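PDB 6LIR: TCR beta chain from Gallus gallus, which pairs with the TCR alpha chain to form the chicken alpha-beta T-cell receptor, which probably recognises antigen presented by MHC molecules. Local coordinates for residues I123-K128 and K216-D221; W155-V160 and S183-S188; I116-V121 and F205-T210. All coordinates share one frame; numbering follows the deposited sequence.

Contact 1. Residues I123-K128 and K216-D221; sequences IFSPSK and KIIYGD
Ile123 and Ile218 make the main apolar contact between 123-128 and 216-221. Their CG2 methyls meet at 3.7 Å, and the two side chains meet at a slant. The CG1 of Ile123 lies beside its own backbone N (chi1 -61°), and its extended chain carries CD1 further across. There CD1 packs 3.7 Å from the backbone O of Lys216 and 3.9 Å from Ile218 CG2. Ile123 and the base of Lys216 run alongside each other, pointing opposite ways, with Ile123 CG1 4.1 Å from Lys216 CB. The other branch of Ile218 runs toward the loop after strand 120-124. Its CG1 stands anti to the backbone N (chi1 -172°), and CD1 ends 4.2 Å from Ser125 CA and 4.4 Å from Pro126 CD. Trp192 of helix 189-192 touches both Pro126 and Ile218.

The two segments belong to facing sheets of the immunoglobulin C1-set domain. Strand 120-124 is an outermost strand of one sheet within this chain, and strand 210-219 is an outermost strand of the other. The isoleucines thus pack between the sheets along one margin of the beta sandwich. With an alanine at Ile123, a gap would probably open beside Ile218 CG2 and the Lys216 carbonyl.

The polar contact lies at the far end. Lys128 NZ forms a salt bridge with Asp221 OD2 at 3.3 Å, with a weak hydrogen bond. The two side chains cross at about a right angle. On the 123-128 side, Ser125 makes backbone hydrogen bonds to the TCR alpha chain.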
loop_
_atom_site.group_PDB
_atom_site.type_symbol
_atom_site.label_atom_id
_atom_site.label_comp_id
_atom_site.label_asym_id
_atom_site.label_seq_id
_atom_site.Cartn_x
_atom_site.Cartn_y
_atom_site.Cartn_z
ATOM N N ILE B 123 7.882 19.506 -4.349
ATOM C CA ILE B 123 7.954 19.431 -2.897
ATOM C C ILE B 123 7.580 20.799 -2.348
ATOM O O ILE B 123 8.083 21.824 -2.821
ATOM C CB ILE B 123 9.351 19.007 -2.417
ATOM C CG1 ILE B 123 9.698 17.619 -2.962
ATOM C CG2 ILE B 123 9.414 19.029 -0.893
ATOM C CD1 ILE B 123 11.075 17.137 -2.566
ATOM N N PHE B 124 6.726 20.814 -1.336
ATOM C CA PHE B 124 6.363 22.055 -0.680
ATOM C C PHE B 124 7.361 22.354 0.427
ATOM O O PHE B 124 7.761 21.460 1.177
ATOM C CB PHE B 124 4.936 21.979 -0.140
ATOM C CG PHE B 124 3.887 22.058 -1.215
ATOM C CD1 PHE B 124 3.322 23.273 -1.564
ATOM C CD2 PHE B 124 3.482 20.919 -1.889
ATOM C CE1 PHE B 124 2.362 23.350 -2.557
ATOM C CE2 PHE B 124 2.523 20.988 -2.887
ATOM C CZ PHE B 124 1.963 22.205 -3.220
ATOM N N SER B 125 7.794 23.607 0.489
ATOM C CA SER B 125 8.625 24.044 1.597
ATOM C C SER B 125 7.873 23.835 2.907
ATOM O O SER B 125 6.671 24.109 2.983
ATOM C CB SER B 125 9.009 25.517 1.440
ATOM O OG SER B 125 9.431 25.796 0.120
ATOM N N PRO B 126 8.533 23.335 3.947
ATOM C CA PRO B 126 7.836 23.118 5.215
ATOM C C PRO B 126 7.547 24.440 5.906
ATOM O O PRO B 126 8.236 25.443 5.702
ATOM C CB PRO B 126 8.823 22.272 6.025
ATOM C CG PRO B 126 10.155 22.631 5.467
ATOM C CD PRO B 126 9.937 22.892 4.001
ATOM N N SER B 127 6.494 24.434 6.715
ATOM C CA SER B 127 6.055 25.657 7.375
ATOM C C SER B 127 7.022 26.036 8.487
ATOM O O SER B 127 7.340 25.219 9.357
ATOM C CB SER B 127 4.648 25.469 7.940
ATOM O OG SER B 127 4.245 26.601 8.690
ATOM N N LYS B 128 7.476 27.293 8.469
ATOM C CA LYS B 128 8.318 27.783 9.555
ATOM C C LYS B 128 7.548 27.818 10.868
ATOM O O LYS B 128 8.133 27.620 11.939
ATOM C CB LYS B 128 8.873 29.169 9.215
ATOM C CG LYS B 128 9.661 29.217 7.912
ATOM C CD LYS B 128 10.803 30.228 7.979
ATOM C CE LYS B 128 11.710 30.118 6.758
ATOM N NZ LYS B 128 13.105 29.715 7.109
ATOM N N LYS B 216 12.688 14.840 -7.435
ATOM C CA LYS B 216 12.619 16.194 -6.914
ATOM C C LYS B 216 13.396 16.247 -5.611
ATOM O O LYS B 216 13.328 15.319 -4.801
ATOM C CB LYS B 216 11.168 16.626 -6.690
ATOM C CG LYS B 216 10.918 18.090 -6.967
ATOM C CD LYS B 216 11.154 18.430 -8.430
ATOM C CE LYS B 216 11.340 19.927 -8.594
ATOM N NZ LYS B 216 11.183 20.397 -9.994
ATOM N N ILE B 217 14.122 17.338 -5.397
ATOM C CA ILE B 217 14.989 17.462 -4.235
ATOM C C ILE B 217 14.652 18.750 -3.505
ATOM O O ILE B 217 14.338 19.768 -4.131
ATOM C CB ILE B 217 16.480 17.460 -4.632
ATOM C CG1 ILE B 217 16.773 16.372 -5.668
ATOM C CG2 ILE B 217 17.365 17.306 -3.401
ATOM C CD1 ILE B 217 17.018 15.017 -5.079
ATOM N N ILE B 218 14.739 18.706 -2.182
ATOM C CA ILE B 218 14.812 19.903 -1.360
ATOM C C ILE B 218 15.870 19.646 -0.300
ATOM O O ILE B 218 15.955 18.543 0.253
ATOM C CB ILE B 218 13.440 20.263 -0.743
ATOM C CG1 ILE B 218 13.494 21.627 -0.050
ATOM C CG2 ILE B 218 12.958 19.178 0.213
ATOM C CD1 ILE B 218 12.123 22.202 0.269
ATOM N N TYR B 219 16.714 20.639 -0.061
ATOM C CA TYR B 219 17.728 20.560 0.976
ATOM C C TYR B 219 17.229 21.212 2.257
ATOM O O TYR B 219 16.306 22.029 2.247
ATOM C CB TYR B 219 19.032 21.209 0.507
ATOM C CG TYR B 219 19.802 20.322 -0.439
ATOM C CD1 TYR B 219 20.725 19.402 0.041
ATOM C CD2 TYR B 219 19.585 20.382 -1.810
ATOM C CE1 TYR B 219 21.424 18.577 -0.822
ATOM C CE2 TYR B 219 20.278 19.562 -2.681
ATOM C CZ TYR B 219 21.197 18.663 -2.181
ATOM O OH TYR B 219 21.890 17.846 -3.044
ATOM N N GLY B 220 17.854 20.835 3.368
ATOM C CA GLY B 220 17.526 21.430 4.645
ATOM C C GLY B 220 17.998 22.869 4.750
ATOM O O GLY B 220 18.729 23.388 3.905
ATOM N N ASP B 221 17.566 23.526 5.823
ATOM C CA ASP B 221 17.884 24.923 6.072
ATOM C C ASP B 221 19.045 25.033 7.053
ATOM O O ASP B 221 19.451 24.059 7.691
ATOM C CB ASP B 221 16.657 25.663 6.621
ATOM C CG ASP B 221 16.015 26.578 5.597
ATOM O OD1 ASP B 221 16.291 26.406 4.392
ATOM O OD2 ASP B 221 15.233 27.468 5.996
#

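Contact 2. Residues W155-V160 and S183-S188; sequences WKVNGV and SRLRIS
The indole of Trp155 has Leu185 over one face and Ser183 at its edge. Leu185 CB sits 3.8 Å from the centroid of the five-membered ring and 17° off the ring normal, a CH-pi contact. Its CD2 reaches along the indole to 3.9 Å from Trp155 CE3. At the rim, Trp155 NE1 donates a hydrogen bond to Ser183 OG at 2.9 Å. The bond is bent, with an N-H...O angle of 137°, and OG lies slightly out of the ring plane. Ser183 OG also hydrogen-bonds Thr168 OG1, so this buried hydroxyl has two polar partners. Ser183 O lies in the ring plane at the edge, 3.8 Å from Trp155 CZ2.

This is the core tryptophan of the immunoglobulin fold. Trp155 touches Cys141 and Cys201, which form the disulfide linking the two sheets. Strands 152-157 and 178-188 lie in opposite sheets. The axes of their parts 155-157 and 183-188 approach to 9.6 Å at 28°.

Leu185 CG, anti to the backbone N, turns the branched end over the indole, and CD2 touches both Trp155 and Val157. Val157 CG2 meets this methyl of Leu185 at 4.0 Å. Val157 also starts a type I' turn to Val160, leading into strand 160-162. On the outward side of strand 178-188, Arg184 forms a salt bridge with Asp169, and Arg186 forms one with Asp135 of the TCR alpha chain.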
loop_
_atom_site.group_PDB
_atom_site.type_symbol
_atom_site.label_atom_id
_atom_site.label_comp_id
_atom_site.label_asym_id
_atom_site.label_seq_id
_atom_site.Cartn_x
_atom_site.Cartn_y
_atom_site.Cartn_z
ATOM N N TRP B 155 10.526 8.191 -0.933
ATOM C CA TRP B 155 11.487 9.163 -0.438
ATOM C C TRP B 155 12.869 8.538 -0.321
ATOM O O TRP B 155 13.006 7.384 0.097
ATOM C CB TRP B 155 11.069 9.700 0.933
ATOM C CG TRP B 155 9.906 10.637 0.922
ATOM C CD1 TRP B 155 8.591 10.314 1.090
ATOM C CD2 TRP B 155 9.955 12.058 0.770
ATOM N NE1 TRP B 155 7.815 11.448 1.041
ATOM C CE2 TRP B 155 8.628 12.532 0.843
ATOM C CE3 TRP B 155 10.991 12.978 0.573
ATOM C CZ2 TRP B 155 8.311 13.883 0.728
ATOM C CZ3 TRP B 155 10.674 14.318 0.456
ATOM C CH2 TRP B 155 9.345 14.758 0.536
ATOM N N LYS B 156 13.893 9.309 -0.682
ATOM C CA LYS B 156 15.268 9.030 -0.298
ATOM C C LYS B 156 15.808 10.198 0.515
ATOM O O LYS B 156 15.575 11.361 0.169
ATOM C CB LYS B 156 16.148 8.780 -1.525
ATOM C CG LYS B 156 15.876 7.450 -2.214
ATOM C CD LYS B 156 16.917 7.155 -3.284
ATOM C CE LYS B 156 16.686 5.796 -3.913
ATOM N NZ LYS B 156 17.643 5.522 -5.020
ATOM N N VAL B 157 16.551 9.897 1.575
ATOM C CA VAL B 157 17.257 10.917 2.342
ATOM C C VAL B 157 18.746 10.625 2.221
ATOM O O VAL B 157 19.229 9.601 2.722
ATOM C CB VAL B 157 16.816 10.951 3.812
ATOM C CG1 VAL B 157 17.628 11.982 4.575
ATOM C CG2 VAL B 157 15.330 11.263 3.914
ATOM N N ASN B 158 19.472 11.535 1.575
ATOM C CA ASN B 158 20.905 11.398 1.331
ATOM C C ASN B 158 21.216 10.059 0.660
ATOM O O ASN B 158 22.008 9.251 1.147
ATOM C CB ASN B 158 21.696 11.570 2.629
ATOM C CG ASN B 158 21.604 12.979 3.182
ATOM O OD1 ASN B 158 21.529 13.949 2.426
ATOM N ND2 ASN B 158 21.607 13.099 4.504
ATOM N N GLY B 159 20.569 9.837 -0.483
ATOM C CA GLY B 159 20.784 8.643 -1.274
ATOM C C GLY B 159 20.205 7.357 -0.722
ATOM O O GLY B 159 20.250 6.336 -1.419
ATOM N N VAL B 160 19.665 7.356 0.496
ATOM C CA VAL B 160 19.194 6.140 1.148
ATOM C C VAL B 160 17.671 6.127 1.165
ATOM O O VAL B 160 17.035 7.149 1.448
ATOM C CB VAL B 160 19.759 6.036 2.580
ATOM C CG1 VAL B 160 19.309 4.749 3.255
ATOM C CG2 VAL B 160 21.280 6.139 2.560
ATOM N N SER B 183 2.554 12.492 -0.695
ATOM C CA SER B 183 3.374 11.807 0.293
ATOM C C SER B 183 3.972 12.838 1.229
ATOM O O SER B 183 4.467 13.878 0.783
ATOM C CB SER B 183 4.493 10.993 -0.363
ATOM O OG SER B 183 5.186 10.241 0.616
ATOM N N ARG B 184 3.909 12.552 2.523
ATOM C CA ARG B 184 4.438 13.429 3.554
ATOM C C ARG B 184 5.581 12.726 4.263
ATOM O O ARG B 184 5.458 11.554 4.634
ATOM C CB ARG B 184 3.341 13.835 4.543
ATOM C CG ARG B 184 2.322 14.788 3.938
ATOM C CD ARG B 184 0.887 14.325 4.167
ATOM N NE ARG B 184 0.643 12.994 3.629
ATOM C CZ ARG B 184 -0.455 12.636 2.971
ATOM N NH1 ARG B 184 -1.427 13.511 2.750
ATOM N NH2 ARG B 184 -0.577 11.397 2.528
ATOM N N LEU B 185 6.701 13.426 4.411
ATOM C CA LEU B 185 7.803 12.995 5.263
ATOM C C LEU B 185 7.933 14.005 6.395
ATOM O O LEU B 185 8.285 15.165 6.159
ATOM C CB LEU B 185 9.106 12.883 4.470
ATOM C CG LEU B 185 10.403 12.802 5.285
ATOM C CD1 LEU B 185 10.398 11.594 6.218
ATOM C CD2 LEU B 185 11.626 12.775 4.369
ATOM N N ARG B 186 7.640 13.570 7.616
ATOM C CA ARG B 186 7.760 14.421 8.795
ATOM C C ARG B 186 9.048 14.085 9.533
ATOM O O ARG B 186 9.293 12.920 9.862
ATOM C CB ARG B 186 6.554 14.263 9.725
ATOM C CG ARG B 186 6.418 15.420 10.723
ATOM C CD ARG B 186 5.091 15.415 11.472
ATOM N NE ARG B 186 4.774 16.749 11.993
ATOM C CZ ARG B 186 3.880 16.994 12.948
ATOM N NH1 ARG B 186 3.206 15.997 13.501
ATOM N NH2 ARG B 186 3.661 18.240 13.352
ATOM N N ILE B 187 9.883 15.100 9.765
ATOM C CA ILE B 187 11.175 14.910 10.409
ATOM C C ILE B 187 11.318 15.890 11.567
ATOM O O ILE B 187 10.620 16.903 11.646
ATOM C CB ILE B 187 12.335 15.101 9.413
ATOM C CG1 ILE B 187 12.280 16.515 8.834
ATOM C CG2 ILE B 187 12.265 14.059 8.302
ATOM C CD1 ILE B 187 13.327 16.790 7.790
ATOM N N SER B 188 12.242 15.569 12.473
ATOM C CA SER B 188 12.576 16.471 13.567
ATOM C C SER B 188 13.174 17.770 13.031
ATOM O O SER B 188 13.752 17.811 11.942
ATOM C CB SER B 188 13.555 15.797 14.528
ATOM O OG SER B 188 14.830 15.671 13.927
#

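Contact 3. Residues I116-V121 and F205-T210; sequences IIEPDV and FFKNGT
Lys207 and Glu118 form a salt bridge across the two segments. Lys207 NZ donates a hydrogen bond to Glu118 OE2 at 2.7 Å; OE2 accepts it through its anti lone pair, away from the other carboxylate oxygen. Lys207 reaches it with a fully extended chain, CG anti to the backbone N (chi1 -174°).

The aliphatic part of Lys207 lies alongside Ile116, the two pointing opposite ways, with Ile116 CG2 4.1 Å from Lys207 CB. The same methyl of Ile116 lies close to the backbone, 3.2 Å from Phe206 O. Ile116 CD1 meets the edge of the Phe206 ring, 4.4 Å from Phe206 CD1. Pro119 lies over one face of the Phe205 ring. Its CD is 3.7 Å from the ring centroid and 15° off the normal, a CH-pi contact. Glu118 CB packs 3.9 Å from Phe205 CE2.

Phe206 and Ile116 also touch strand 7-11 of the variable domain. Segment 116-121 follows strand 100-110 of the V-set sheet and runs into strand 120-124, the first strand of the constant-type sandwich. Residues 207-210 form the type I' turn of a beta hairpin joining strands 198-207 and 210-219. The contact is part of the junction where the variable-type and constant-type immunoglobulin domains of the T-cell receptor chain meet.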
loop_
_atom_site.group_PDB
_atom_site.type_symbol
_atom_site.label_atom_id
_atom_site.label_comp_id
_atom_site.label_asym_id
_atom_site.label_seq_id
_atom_site.Cartn_x
_atom_site.Cartn_y
_atom_site.Cartn_z
ATOM N N ILE B 116 -0.684 8.177 -21.968
ATOM C CA ILE B 116 -0.123 8.253 -20.624
ATOM C C ILE B 116 0.454 9.645 -20.420
ATOM O O ILE B 116 1.202 10.149 -21.266
ATOM C CB ILE B 116 0.954 7.176 -20.424
ATOM C CG1 ILE B 116 0.346 5.774 -20.503
ATOM C CG2 ILE B 116 1.681 7.382 -19.104
ATOM C CD1 ILE B 116 1.365 4.696 -20.809
ATOM N N ILE B 117 0.109 10.276 -19.303
ATOM C CA ILE B 117 0.612 11.604 -18.975
ATOM C C ILE B 117 1.516 11.480 -17.758
ATOM O O ILE B 117 1.099 10.960 -16.715
ATOM C CB ILE B 117 -0.532 12.596 -18.721
ATOM C CG1 ILE B 117 -1.523 12.569 -19.888
ATOM C CG2 ILE B 117 0.021 13.994 -18.525
ATOM C CD1 ILE B 117 -2.930 12.962 -19.503
ATOM N N GLU B 118 2.751 11.954 -17.894
ATOM C CA GLU B 118 3.677 11.981 -16.776
ATOM C C GLU B 118 3.175 12.936 -15.696
ATOM O O GLU B 118 2.468 13.904 -15.989
ATOM C CB GLU B 118 5.074 12.396 -17.234
ATOM C CG GLU B 118 5.158 13.776 -17.868
ATOM C CD GLU B 118 6.555 14.094 -18.374
ATOM O OE1 GLU B 118 7.222 14.975 -17.784
ATOM O OE2 GLU B 118 6.987 13.457 -19.361
ATOM N N PRO B 119 3.513 12.679 -14.439
ATOM C CA PRO B 119 3.095 13.578 -13.362
ATOM C C PRO B 119 3.939 14.841 -13.316
ATOM O O PRO B 119 5.080 14.885 -13.776
ATOM C CB PRO B 119 3.326 12.737 -12.104
ATOM C CG PRO B 119 4.520 11.911 -12.471
ATOM C CD PRO B 119 4.295 11.541 -13.921
ATOM N N ASP B 120 3.353 15.876 -12.726
ATOM C CA ASP B 120 4.126 17.003 -12.238
ATOM C C ASP B 120 4.447 16.722 -10.781
ATOM O O ASP B 120 3.593 16.240 -10.032
ATOM C CB ASP B 120 3.348 18.315 -12.363
ATOM C CG ASP B 120 3.100 18.715 -13.802
ATOM O OD1 ASP B 120 4.057 19.159 -14.473
ATOM O OD2 ASP B 120 1.943 18.594 -14.261
ATOM N N VAL B 121 5.675 17.026 -10.374
ATOM C CA VAL B 121 6.152 16.654 -9.049
ATOM C C VAL B 121 6.770 17.885 -8.410
ATOM O O VAL B 121 7.724 18.456 -8.951
ATOM C CB VAL B 121 7.176 15.508 -9.099
ATOM C CG1 VAL B 121 7.560 15.084 -7.686
ATOM C CG2 VAL B 121 6.629 14.320 -9.887
ATOM N N PHE B 205 6.840 5.702 -12.577
ATOM C CA PHE B 205 5.651 5.481 -13.387
ATOM C C PHE B 205 6.071 4.752 -14.658
ATOM O O PHE B 205 7.230 4.358 -14.813
ATOM C CB PHE B 205 4.930 6.808 -13.670
ATOM C CG PHE B 205 5.797 7.852 -14.316
ATOM C CD1 PHE B 205 6.584 8.695 -13.546
ATOM C CD2 PHE B 205 5.813 8.003 -15.692
ATOM C CE1 PHE B 205 7.380 9.659 -14.140
ATOM C CE2 PHE B 205 6.608 8.966 -16.291
ATOM C CZ PHE B 205 7.390 9.796 -15.511
ATOM N N PHE B 206 5.120 4.565 -15.567
ATOM C CA PHE B 206 5.360 3.832 -16.801
ATOM C C PHE B 206 4.879 4.675 -17.969
ATOM O O PHE B 206 3.728 5.122 -17.983
ATOM C CB PHE B 206 4.634 2.483 -16.776
ATOM C CG PHE B 206 4.924 1.609 -17.961
ATOM C CD1 PHE B 206 4.150 1.692 -19.107
ATOM C CD2 PHE B 206 5.958 0.689 -17.920
ATOM C CE1 PHE B 206 4.409 0.881 -20.196
ATOM C CE2 PHE B 206 6.221 -0.125 -19.005
ATOM C CZ PHE B 206 5.443 -0.030 -20.143
ATOM N N LYS B 207 5.762 4.892 -18.943
ATOM C CA LYS B 207 5.435 5.702 -20.107
ATOM C C LYS B 207 6.258 5.221 -21.292
ATOM O O LYS B 207 7.428 4.861 -21.137
ATOM C CB LYS B 207 5.704 7.186 -19.827
ATOM C CG LYS B 207 5.269 8.143 -20.924
ATOM C CD LYS B 207 5.890 9.516 -20.705
ATOM C CE LYS B 207 5.220 10.586 -21.550
ATOM N NZ LYS B 207 5.729 11.947 -21.216
ATOM N N ASN B 208 5.641 5.236 -22.473
ATOM C CA ASN B 208 6.304 4.880 -23.729
ATOM C C ASN B 208 6.980 3.515 -23.633
ATOM O O ASN B 208 8.157 3.349 -23.963
ATOM C CB ASN B 208 7.306 5.959 -24.141
ATOM C CG ASN B 208 6.630 7.213 -24.658
ATOM O OD1 ASN B 208 5.664 7.143 -25.419
ATOM N ND2 ASN B 208 7.132 8.371 -24.242
ATOM N N GLY B 209 6.222 2.523 -23.174
ATOM C CA GLY B 209 6.741 1.173 -23.151
ATOM C C GLY B 209 7.821 0.899 -22.132
ATOM O O GLY B 209 8.421 -0.179 -22.169
ATOM N N THR B 210 8.094 1.829 -21.217
ATOM C CA THR B 210 9.199 1.640 -20.288
ATOM C C THR B 210 8.897 2.317 -18.959
ATOM O O THR B 210 7.991 3.147 -18.843
ATOM C CB THR B 210 10.510 2.180 -20.873
ATOM O OG1 THR B 210 11.617 1.720 -20.088
ATOM C CG2 THR B 210 10.496 3.703 -20.892
#

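Overall arrangement
All three contacts involve the C1-set domain, and contact 3 also borders the V-set domain. Contacts 1 and 2 lie side by side between the two sheets, with centres about 11 Å apart. They touch where Ile123 CD1 packs 4.2 Å from Trp155 CZ3. Contacts 1 and 3 share strand 120-124, though their centres are about 24 Å apart. Lys216 CD comes within 3.5 Å of Val121 O, which joins them. Contacts 2 and 3 do not touch; their nearest atoms are about 8 Å apart. Along the chain, contact 2 is nested inside the loops closed by both others, while 1 and 3 cross. Contacts 1 and 2 also border the TCR alpha chain.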